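Local coordinates for histidinol-phosphate aminotransferase (Clostridium acetobutylicum, PDB 3FTB), which probably catalyses a pyridoxal 5'-phosphate-dependent transamination, as expected of a histidinol-phosphate aminotransferase in the class I and II aminotransferase family, at residues R278-L283 with F339-E344; N284-I289 with A353-E358; E200-S205 with I228-E233. All blocks are in the same frame, centred on the assembly; numbering follows the deposited sequence.

Contact 1. Residues R278-L283 with F339-E344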
loop_
_atom_site.group_PDB
_atom_site.type_symbol
_atom_site.label_atom_id
_atom_site.label_comp_id
_atom_site.label_asym_id
_atom_site.label_seq_id
_atom_site.Cartn_x
_atom_site.Cartn_y
_atom_site.Cartn_z
ATOM N N ARG A 278 3.217 -37.485 -2.048
ATOM C CA ARG A 278 2.529 -38.386 -1.129
ATOM C C ARG A 278 1.066 -37.992 -0.980
ATOM O O ARG A 278 0.166 -38.815 -1.133
ATOM C CB ARG A 278 3.202 -38.369 0.248
ATOM C CG ARG A 278 2.713 -39.459 1.194
ATOM C CD ARG A 278 3.161 -39.200 2.625
ATOM N NE ARG A 278 2.452 -38.069 3.216
ATOM C CZ ARG A 278 1.531 -38.174 4.170
ATOM N NH1 ARG A 278 1.206 -39.366 4.648
ATOM N NH2 ARG A 278 0.937 -37.087 4.652
ATOM N N PHE A 279 0.843 -36.722 -0.665
ATOM C CA PHE A 279 -0.500 -36.190 -0.484
ATOM C C PHE A 279 -1.439 -36.682 -1.597
ATOM O O PHE A 279 -2.553 -37.150 -1.334
ATOM C CB PHE A 279 -0.451 -34.650 -0.440
ATOM C CG PHE A 279 -1.714 -34.018 0.070
ATOM C CD1 PHE A 279 -2.165 -34.272 1.359
ATOM C CD2 PHE A 279 -2.462 -33.182 -0.739
ATOM C CE1 PHE A 279 -3.319 -33.698 1.825
ATOM C CE2 PHE A 279 -3.626 -32.610 -0.274
ATOM C CZ PHE A 279 -4.054 -32.872 1.014
ATOM N N ILE A 280 -0.970 -36.596 -2.837
ATOM C CA ILE A 280 -1.782 -36.964 -3.989
ATOM C C ILE A 280 -2.045 -38.473 -4.067
ATOM O O ILE A 280 -3.065 -38.904 -4.616
ATOM C CB ILE A 280 -1.142 -36.478 -5.307
ATOM C CG1 ILE A 280 -1.547 -35.028 -5.619
ATOM C CG2 ILE A 280 -1.551 -37.382 -6.463
ATOM C CD1 ILE A 280 -1.349 -34.036 -4.476
ATOM N N GLU A 281 -1.133 -39.280 -3.527
ATOM C CA GLU A 281 -1.333 -40.733 -3.536
ATOM C C GLU A 281 -2.352 -41.104 -2.480
ATOM O O GLU A 281 -3.227 -41.940 -2.712
ATOM C CB GLU A 281 -0.017 -41.489 -3.325
ATOM C CG GLU A 281 0.854 -41.539 -4.583
ATOM C CD GLU A 281 2.308 -41.859 -4.291
ATOM O OE1 GLU A 281 2.740 -41.619 -3.141
ATOM O OE2 GLU A 281 3.019 -42.341 -5.207
ATOM N N GLU A 282 -2.247 -40.462 -1.322
ATOM C CA GLU A 282 -3.245 -40.629 -0.277
ATOM C C GLU A 282 -4.645 -40.163 -0.715
ATOM O O GLU A 282 -5.641 -40.828 -0.412
ATOM C CB GLU A 282 -2.797 -39.899 0.985
ATOM C CG GLU A 282 -1.453 -40.370 1.483
ATOM C CD GLU A 282 -1.412 -41.870 1.634
ATOM O OE1 GLU A 282 -0.599 -42.513 0.936
ATOM O OE2 GLU A 282 -2.211 -42.406 2.432
ATOM N N LEU A 283 -4.726 -39.034 -1.422
ATOM C CA LEU A 283 -6.018 -38.526 -1.895
ATOM C C LEU A 283 -6.607 -39.489 -2.911
ATOM O O LEU A 283 -7.827 -39.632 -3.018
ATOM C CB LEU A 283 -5.896 -37.130 -2.532
ATOM C CG LEU A 283 -5.924 -35.849 -1.686
ATOM C CD1 LEU A 283 -5.867 -34.662 -2.618
ATOM C CD2 LEU A 283 -7.160 -35.750 -0.789
ATOM N N PHE A 339 -7.867 -28.244 -2.163
ATOM C CA PHE A 339 -7.206 -28.468 -0.882
ATOM C C PHE A 339 -5.799 -27.883 -0.913
ATOM O O PHE A 339 -5.087 -27.992 -1.916
ATOM C CB PHE A 339 -7.106 -29.967 -0.551
ATOM C CG PHE A 339 -8.429 -30.703 -0.562
ATOM C CD1 PHE A 339 -9.641 -30.023 -0.397
ATOM C CD2 PHE A 339 -8.457 -32.093 -0.704
ATOM C CE1 PHE A 339 -10.860 -30.714 -0.396
ATOM C CE2 PHE A 339 -9.671 -32.789 -0.701
ATOM C CZ PHE A 339 -10.871 -32.087 -0.541
ATOM N N ALA A 340 -5.383 -27.285 0.192
ATOM C CA ALA A 340 -4.001 -26.843 0.307
ATOM C C ALA A 340 -3.109 -28.051 0.564
ATOM O O ALA A 340 -3.579 -29.098 0.990
ATOM C CB ALA A 340 -3.849 -25.817 1.420
ATOM N N ILE A 341 -1.824 -27.905 0.277
ATOM C CA ILE A 341 -0.848 -28.934 0.598
ATOM C C ILE A 341 0.120 -28.318 1.594
ATOM O O ILE A 341 0.848 -27.387 1.255
ATOM C CB ILE A 341 -0.105 -29.450 -0.670
ATOM C CG1 ILE A 341 -1.110 -30.054 -1.653
ATOM C CG2 ILE A 341 0.963 -30.484 -0.302
ATOM C CD1 ILE A 341 -0.480 -30.677 -2.867
ATOM N N LYS A 342 0.086 -28.817 2.828
ATOM C CA LYS A 342 0.921 -28.303 3.905
ATOM C C LYS A 342 1.993 -29.317 4.243
ATOM O O LYS A 342 2.399 -30.110 3.394
ATOM C CB LYS A 342 0.068 -28.032 5.144
ATOM C CG LYS A 342 -1.143 -27.178 4.843
ATOM C CD LYS A 342 -2.050 -27.027 6.038
ATOM C CE LYS A 342 -3.157 -26.029 5.744
ATOM N NZ LYS A 342 -2.637 -24.639 5.691
ATOM N N ASP A 343 2.440 -29.288 5.495
ATOM C CA ASP A 343 3.390 -30.267 6.007
ATOM C C ASP A 343 2.708 -31.617 6.308
ATOM O O ASP A 343 1.500 -31.685 6.553
ATOM C CB ASP A 343 4.059 -29.721 7.263
ATOM C CG ASP A 343 3.052 -29.258 8.305
ATOM O OD1 ASP A 343 2.907 -29.942 9.338
ATOM O OD2 ASP A 343 2.399 -28.214 8.095
ATOM N N GLU A 344 3.499 -32.686 6.283
ATOM C CA GLU A 344 3.009 -34.049 6.476
ATOM C C GLU A 344 2.076 -34.230 7.685
ATOM O O GLU A 344 1.064 -34.932 7.606
ATOM C CB GLU A 344 4.206 -35.013 6.553
ATOM C CG GLU A 344 3.843 -36.506 6.551
ATOM C CD GLU A 344 4.879 -37.369 5.822
ATOM O OE1 GLU A 344 5.785 -36.803 5.174
ATOM O OE2 GLU A 344 4.787 -38.614 5.883
#
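Phe279 sets the CD2 and CE2 atoms of its ring against Ile341 CG1, where helix 262-285 packs beside the end of strand 336-340 in the smaller, alpha/beta domain of the aminotransferase fold. With CG anti to the backbone N (chi1 -166°), the ring swings off the helix toward Ile341, just past the strand end, and CD2 comes within 3.5 Å of Ile341 CG1. The ring meets that methylene obliquely, while Phe339 CB lies at its edge. Ile341 continues to CD1, which touches both Phe279 CD2 and, at 3.8 Å, the CD1 of Ile280; the two isoleucine side chains cross at about a right angle. One turn further along the helix, Leu283 sets CD2 in the plane of the Phe339 ring, against its CD2-CE2 edge, at 3.9 Å from Phe339 CD2. Val300 of the neighbouring strand 299-304 also touches Phe279, Ile280 and Leu283, which joins this row to the sheet. Buried among these apolar groups, the carbonyl of Ala340 has no polar partner in the model; its O lies 3.7 Å from Phe279 CE2. At the outer end the character changes. The guanidinium of Arg278 and the carboxylate of Glu344, just past the N-cap Asp343, are stacked with planes 11° apart, a salt bridge of charge alone in which no N-H points at the acid. NH2 of Arg278 turns instead to Glu275 and Thr348, while Glu344 OE2 rides over one guanidinium face, 3.6 Å from Arg278 NE.

Contact 2. Residues N284-I289 with A353-E358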
loop_
_atom_site.group_PDB
_atom_site.type_symbol
_atom_site.label_atom_id
_atom_site.label_comp_id
_atom_site.label_asym_id
_atom_site.label_seq_id
_atom_site.Cartn_x
_atom_site.Cartn_y
_atom_site.Cartn_z
ATOM N N ASN A 284 -5.733 -40.154 -3.660
ATOM C CA ASN A 284 -6.187 -41.026 -4.743
ATOM C C ASN A 284 -6.871 -42.281 -4.208
ATOM O O ASN A 284 -7.650 -42.921 -4.911
ATOM C CB ASN A 284 -5.030 -41.381 -5.690
ATOM C CG ASN A 284 -4.900 -40.408 -6.858
ATOM O OD1 ASN A 284 -3.807 -39.939 -7.161
ATOM N ND2 ASN A 284 -6.016 -40.112 -7.525
ATOM N N LYS A 285 -6.583 -42.607 -2.949
ATOM C CA LYS A 285 -7.162 -43.760 -2.279
ATOM C C LYS A 285 -8.561 -43.462 -1.733
ATOM O O LYS A 285 -9.368 -44.380 -1.543
ATOM C CB LYS A 285 -6.245 -44.227 -1.140
ATOM C CG LYS A 285 -4.849 -44.675 -1.581
ATOM C CD LYS A 285 -3.898 -44.766 -0.386
ATOM C CE LYS A 285 -2.652 -45.579 -0.707
ATOM N NZ LYS A 285 -1.914 -45.037 -1.883
ATOM N N ILE A 286 -8.844 -42.183 -1.481
ATOM C CA ILE A 286 -10.119 -41.786 -0.874
ATOM C C ILE A 286 -11.280 -42.001 -1.841
ATOM O O ILE A 286 -11.198 -41.618 -3.012
ATOM C CB ILE A 286 -10.064 -40.333 -0.336
ATOM C CG1 ILE A 286 -8.755 -40.125 0.426
ATOM C CG2 ILE A 286 -11.275 -40.018 0.541
ATOM C CD1 ILE A 286 -8.854 -39.172 1.553
ATOM N N GLY A 287 -12.347 -42.632 -1.350
ATOM C CA GLY A 287 -13.418 -43.122 -2.199
ATOM C C GLY A 287 -14.246 -42.088 -2.939
ATOM O O GLY A 287 -14.626 -42.300 -4.101
ATOM N N PHE A 288 -14.545 -40.972 -2.279
ATOM C CA PHE A 288 -15.329 -39.933 -2.936
ATOM C C PHE A 288 -14.434 -39.057 -3.794
ATOM O O PHE A 288 -14.921 -38.283 -4.620
ATOM C CB PHE A 288 -16.130 -39.095 -1.937
ATOM C CG PHE A 288 -15.306 -38.507 -0.841
ATOM C CD1 PHE A 288 -14.618 -37.339 -1.042
ATOM C CD2 PHE A 288 -15.240 -39.119 0.396
ATOM C CE1 PHE A 288 -13.868 -36.790 -0.033
ATOM C CE2 PHE A 288 -14.490 -38.578 1.410
ATOM C CZ PHE A 288 -13.804 -37.412 1.198
ATOM N N ILE A 289 -13.122 -39.197 -3.601
ATOM C CA ILE A 289 -12.160 -38.554 -4.485
ATOM C C ILE A 289 -12.126 -39.297 -5.808
ATOM O O ILE A 289 -11.428 -40.298 -5.948
ATOM C CB ILE A 289 -10.751 -38.512 -3.896
ATOM C CG1 ILE A 289 -10.755 -37.831 -2.526
ATOM C CG2 ILE A 289 -9.813 -37.767 -4.849
ATOM C CD1 ILE A 289 -10.613 -36.339 -2.602
ATOM N N ALA A 353 -9.490 -37.176 8.388
ATOM C CA ALA A 353 -10.847 -36.657 8.501
ATOM C C ALA A 353 -11.629 -37.001 7.232
ATOM O O ALA A 353 -12.815 -37.342 7.294
ATOM C CB ALA A 353 -10.823 -35.160 8.721
ATOM N N LEU A 354 -10.953 -36.900 6.087
ATOM C CA LEU A 354 -11.530 -37.257 4.793
ATOM C C LEU A 354 -11.962 -38.706 4.815
ATOM O O LEU A 354 -12.981 -39.077 4.239
ATOM C CB LEU A 354 -10.499 -37.075 3.681
ATOM C CG LEU A 354 -10.633 -35.866 2.759
ATOM C CD1 LEU A 354 -10.938 -34.600 3.541
ATOM C CD2 LEU A 354 -9.371 -35.695 1.952
ATOM N N LYS A 355 -11.154 -39.523 5.476
ATOM C CA LYS A 355 -11.441 -40.935 5.658
ATOM C C LYS A 355 -12.670 -41.158 6.552
ATOM O O LYS A 355 -13.522 -42.013 6.269
ATOM C CB LYS A 355 -10.195 -41.634 6.228
ATOM C CG LYS A 355 -9.063 -41.784 5.223
ATOM C CD LYS A 355 -7.697 -41.861 5.903
ATOM C CE LYS A 355 -6.575 -42.074 4.887
ATOM N NZ LYS A 355 -6.575 -41.068 3.778
ATOM N N GLY A 356 -12.767 -40.384 7.631
ATOM C CA GLY A 356 -13.910 -40.489 8.513
ATOM C C GLY A 356 -15.187 -40.105 7.791
ATOM O O GLY A 356 -16.245 -40.645 8.061
ATOM N N VAL A 357 -15.088 -39.157 6.867
ATOM C CA VAL A 357 -16.233 -38.791 6.052
ATOM C C VAL A 357 -16.602 -39.959 5.146
ATOM O O VAL A 357 -17.771 -40.366 5.106
ATOM C CB VAL A 357 -15.966 -37.531 5.197
ATOM C CG1 VAL A 357 -17.177 -37.215 4.323
ATOM C CG2 VAL A 357 -15.612 -36.346 6.086
ATOM N N GLU A 358 -15.606 -40.496 4.432
ATOM C CA GLU A 358 -15.812 -41.635 3.546
ATOM C C GLU A 358 -16.448 -42.785 4.321
ATOM O O GLU A 358 -17.481 -43.318 3.915
ATOM C CB GLU A 358 -14.496 -42.074 2.904
ATOM C CG GLU A 358 -14.546 -43.457 2.277
ATOM C CD GLU A 358 -15.310 -43.493 0.961
ATOM O OE1 GLU A 358 -15.525 -42.419 0.363
ATOM O OE2 GLU A 358 -15.685 -44.604 0.517
#
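Phe288 leaves its backbone with CG between the backbone N and the carbonyl carbon (chi1 54°), a rotamer that carries the ring toward helix 344-359. At the base, Phe288 CB and CG both lie 4.1 Å from Glu358 OE1. The next atom, CD2, is closer, 3.3 Å from Glu358 OE1, the same oxygen that sits 3.2 Å from Phe288 N. Beyond it CE2 points at the backbone of the helix: the carbonyl O of Leu354 lies in the ring plane, at the edge, 3.2 Å from Phe288 CE2. Since Leu354 O also accepts the helical bond from Glu358 N, the aromatic C-H edge comes up beside an acceptor already in use. Val357 CG1 approaches the same CE2 obliquely, and at the tip CZ meets Leu354 CG at 3.9 Å. Ile286 CG2, from the same loop, sits over one face of the ring, displaced toward its rim. The other branch of Ile286 ends in CD1, which presses on the Leu354 side chain crosswise; its 3.4 Å to Leu354 CB is tighter than usual for two carbons. Lys355, bent at its last torsion, brings NZ to 3.7 Å from Ile286 CD1. The Glu358 carboxylate also lies against the CA of Gly287. Leu312 and Leu304 also touch Phe288, and Leu316 touches Leu354 and Val357. The contact thus packs the turn between helix 262-285 and strand 289-293 against the C-terminal helix, in the small alpha/beta domain of fold-type I aminotransferases.

Contact 3. Residues E200-S205 with I228-E233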
loop_
_atom_site.group_PDB
_atom_site.type_symbol
_atom_site.label_atom_id
_atom_site.label_comp_id
_atom_site.label_asym_id
_atom_site.label_seq_id
_atom_site.Cartn_x
_atom_site.Cartn_y
_atom_site.Cartn_z
ATOM N N GLU A 200 12.332 -15.652 -20.319
ATOM C CA GLU A 200 11.866 -15.304 -21.657
ATOM C C GLU A 200 11.656 -13.799 -21.795
ATOM O O GLU A 200 11.312 -13.315 -22.872
ATOM C CB GLU A 200 10.556 -16.041 -21.980
ATOM C CG GLU A 200 10.705 -17.343 -22.772
ATOM C CD GLU A 200 10.963 -18.535 -21.884
ATOM O OE1 GLU A 200 10.712 -18.432 -20.665
ATOM O OE2 GLU A 200 11.411 -19.576 -22.404
ATOM N N ILE A 201 11.870 -13.070 -20.701
ATOM C CA ILE A 201 11.566 -11.633 -20.629
ATOM C C ILE A 201 12.292 -10.811 -21.709
ATOM O O ILE A 201 11.724 -9.887 -22.308
ATOM C CB ILE A 201 11.897 -11.074 -19.222
ATOM C CG1 ILE A 201 10.978 -11.691 -18.160
ATOM C CG2 ILE A 201 11.785 -9.568 -19.188
ATOM C CD1 ILE A 201 9.575 -11.182 -18.212
ATOM N N LYS A 202 13.547 -11.156 -21.967
ATOM C CA LYS A 202 14.344 -10.423 -22.941
ATOM C C LYS A 202 13.891 -10.663 -24.389
ATOM O O LYS A 202 13.985 -9.776 -25.243
ATOM C CB LYS A 202 15.817 -10.784 -22.764
ATOM C CG LYS A 202 16.338 -10.489 -21.371
ATOM C CD LYS A 202 15.933 -9.096 -20.967
ATOM C CE LYS A 202 16.883 -8.543 -19.940
ATOM N NZ LYS A 202 16.783 -7.073 -19.842
ATOM N N ASN A 203 13.394 -11.862 -24.658
ATOM C CA ASN A 203 13.033 -12.233 -26.014
ATOM C C ASN A 203 11.670 -11.728 -26.417
ATOM O O ASN A 203 11.339 -11.736 -27.604
ATOM C CB ASN A 203 13.101 -13.743 -26.179
ATOM C CG ASN A 203 14.509 -14.250 -26.112
ATOM O OD1 ASN A 203 15.222 -14.254 -27.115
ATOM N ND2 ASN A 203 14.937 -14.658 -24.923
ATOM N N TYR A 204 10.881 -11.300 -25.432
ATOM C CA TYR A 204 9.514 -10.842 -25.683
ATOM C C TYR A 204 9.145 -9.693 -24.754
ATOM O O TYR A 204 9.102 -9.867 -23.535
ATOM C CB TYR A 204 8.508 -11.990 -25.502
ATOM C CG TYR A 204 8.729 -13.159 -26.428
ATOM C CD1 TYR A 204 8.374 -13.089 -27.771
ATOM C CD2 TYR A 204 9.306 -14.332 -25.962
ATOM C CE1 TYR A 204 8.592 -14.158 -28.621
ATOM C CE2 TYR A 204 9.529 -15.409 -26.809
ATOM C CZ TYR A 204 9.172 -15.311 -28.134
ATOM O OH TYR A 204 9.395 -16.377 -28.968
ATOM N N SER A 205 8.876 -8.518 -25.316
ATOM C CA SER A 205 8.333 -7.438 -24.497
ATOM C C SER A 205 6.800 -7.328 -24.569
ATOM O O SER A 205 6.233 -6.263 -24.341
ATOM C CB SER A 205 9.038 -6.097 -24.760
ATOM O OG SER A 205 9.975 -6.184 -25.816
ATOM N N ILE A 228 7.574 -7.715 -13.603
ATOM C CA ILE A 228 8.818 -7.967 -14.319
ATOM C C ILE A 228 8.566 -7.887 -15.827
ATOM O O ILE A 228 7.789 -8.674 -16.351
ATOM C CB ILE A 228 9.332 -9.387 -13.978
ATOM C CG1 ILE A 228 9.732 -9.439 -12.507
ATOM C CG2 ILE A 228 10.493 -9.787 -14.870
ATOM C CD1 ILE A 228 10.585 -8.231 -12.074
ATOM N N THR A 229 9.201 -6.948 -16.528
ATOM C CA THR A 229 8.969 -6.799 -17.969
ATOM C C THR A 229 10.096 -6.036 -18.665
ATOM O O THR A 229 10.680 -5.114 -18.104
ATOM C CB THR A 229 7.617 -6.090 -18.278
ATOM O OG1 THR A 229 7.308 -6.206 -19.674
ATOM C CG2 THR A 229 7.677 -4.624 -17.924
ATOM N N ASN A 230 10.395 -6.432 -19.895
ATOM C CA ASN A 230 11.325 -5.692 -20.729
ATOM C C ASN A 230 10.641 -4.477 -21.343
ATOM O O ASN A 230 11.290 -3.623 -21.938
ATOM C CB ASN A 230 11.880 -6.575 -21.845
ATOM C CG ASN A 230 13.357 -6.368 -22.054
ATOM O OD1 ASN A 230 14.120 -6.323 -21.084
ATOM N ND2 ASN A 230 13.779 -6.233 -23.311
ATOM N N ASN A 231 9.323 -4.410 -21.208
ATOM C CA ASN A 231 8.558 -3.294 -21.749
ATOM C C ASN A 231 8.618 -2.084 -20.826
ATOM O O ASN A 231 7.633 -1.730 -20.168
ATOM C CB ASN A 231 7.105 -3.704 -21.995
ATOM C CG ASN A 231 6.308 -2.629 -22.710
ATOM O OD1 ASN A 231 6.553 -1.424 -22.544
ATOM N ND2 ASN A 231 5.340 -3.061 -23.506
ATOM N N LYS A 232 9.781 -1.444 -20.795
ATOM C CA LYS A 232 9.998 -0.282 -19.941
ATOM C C LYS A 232 8.846 0.726 -19.951
ATOM O O LYS A 232 8.549 1.342 -18.928
ATOM C CB LYS A 232 11.317 0.394 -20.303
ATOM C CG LYS A 232 12.494 -0.096 -19.470
ATOM C CD LYS A 232 12.780 -1.571 -19.716
ATOM C CE LYS A 232 13.742 -1.778 -20.877
ATOM N NZ LYS A 232 14.147 -3.194 -21.002
ATOM N N GLU A 233 8.180 0.882 -21.089
ATOM C CA GLU A 233 7.100 1.865 -21.179
ATOM C C GLU A 233 5.843 1.452 -20.393
ATOM O O GLU A 233 5.122 2.300 -19.857
ATOM C CB GLU A 233 6.777 2.211 -22.643
ATOM C CG GLU A 233 5.753 3.355 -22.806
ATOM C CD GLU A 233 6.004 4.565 -21.876
ATOM O OE1 GLU A 233 5.035 5.093 -21.272
ATOM O OE2 GLU A 233 7.171 4.998 -21.751
HETATM O O HOH W 1 9.138 -9.065 -20.818
HETATM O O HOH W 2 3.558 -5.395 -23.245
#
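A chi1 of -66° at Ile201 sets CG1 anti to the carbonyl carbon and CG2 anti to the backbone N, and both branches thereby reach the end of strand 225-229, an antiparallel member of the seven-stranded sheet of the large aminotransferase domain. The Ile201 and Ile228 side chains cross at about a right angle, with Ile201 CD1 3.7 Å from Ile228 CG2, while Ile201 CG2 rests on the peptide joining Thr229 to Asn230. Lys202 starts away from the strand, but a bend at chi2 (-48°) turns its chain back, and NZ gives a hydrogen bond of 3.0 Å to Asn230 OD1. NZ lies 20° out of the plane of the Asn230 side-chain carbonyl and is held as well by the carbonyl of Lys77. Lys232 NZ stands nearby, bonded to the carbonyl O of Asn230 and to that of Asp78, so two like charges are gathered around backbone and amide oxygens. Past the strand the chain turns: Thr229 OG1 accepts from Asn231 N at 3.1 Å, an ST turn, and the hydroxyl is also hydrogen-bonded to Leu207 O. Asn231 takes the N-cap of helix 232-239, its OD1 receiving Ile234 N. Two waters complete the junction. Water 1 bridges Tyr204 O and Asn230 N, accepting from the latter. Water 2 accepts from Asn231 ND2 and donates to Ser205 O, reinforcing the weak direct bond of 3.4 Å from Asn231 ND2 to Ser205 O.

How the contacts relate
Contact 3 closes first along the chain, in the large domain, where a loop meets the end of strand 225-229. Contacts 1 and 2 follow in the small domain, their segments alternating along the chain. These two are neighbours, with centres about 13 Å apart: both use helix 262-285, and strand 336-340 leads into helix 344-359. They meet directly where Leu283 and Phe339 of contact 1 pack on Leu354 of contact 2, making one continuous apolar layer between the helices and the five-stranded sheet. Contact 3 lies about 36 and 46 Å from them, centre to centre, across the chain's centre, so contact 3 shares no helix or sheet with the other two.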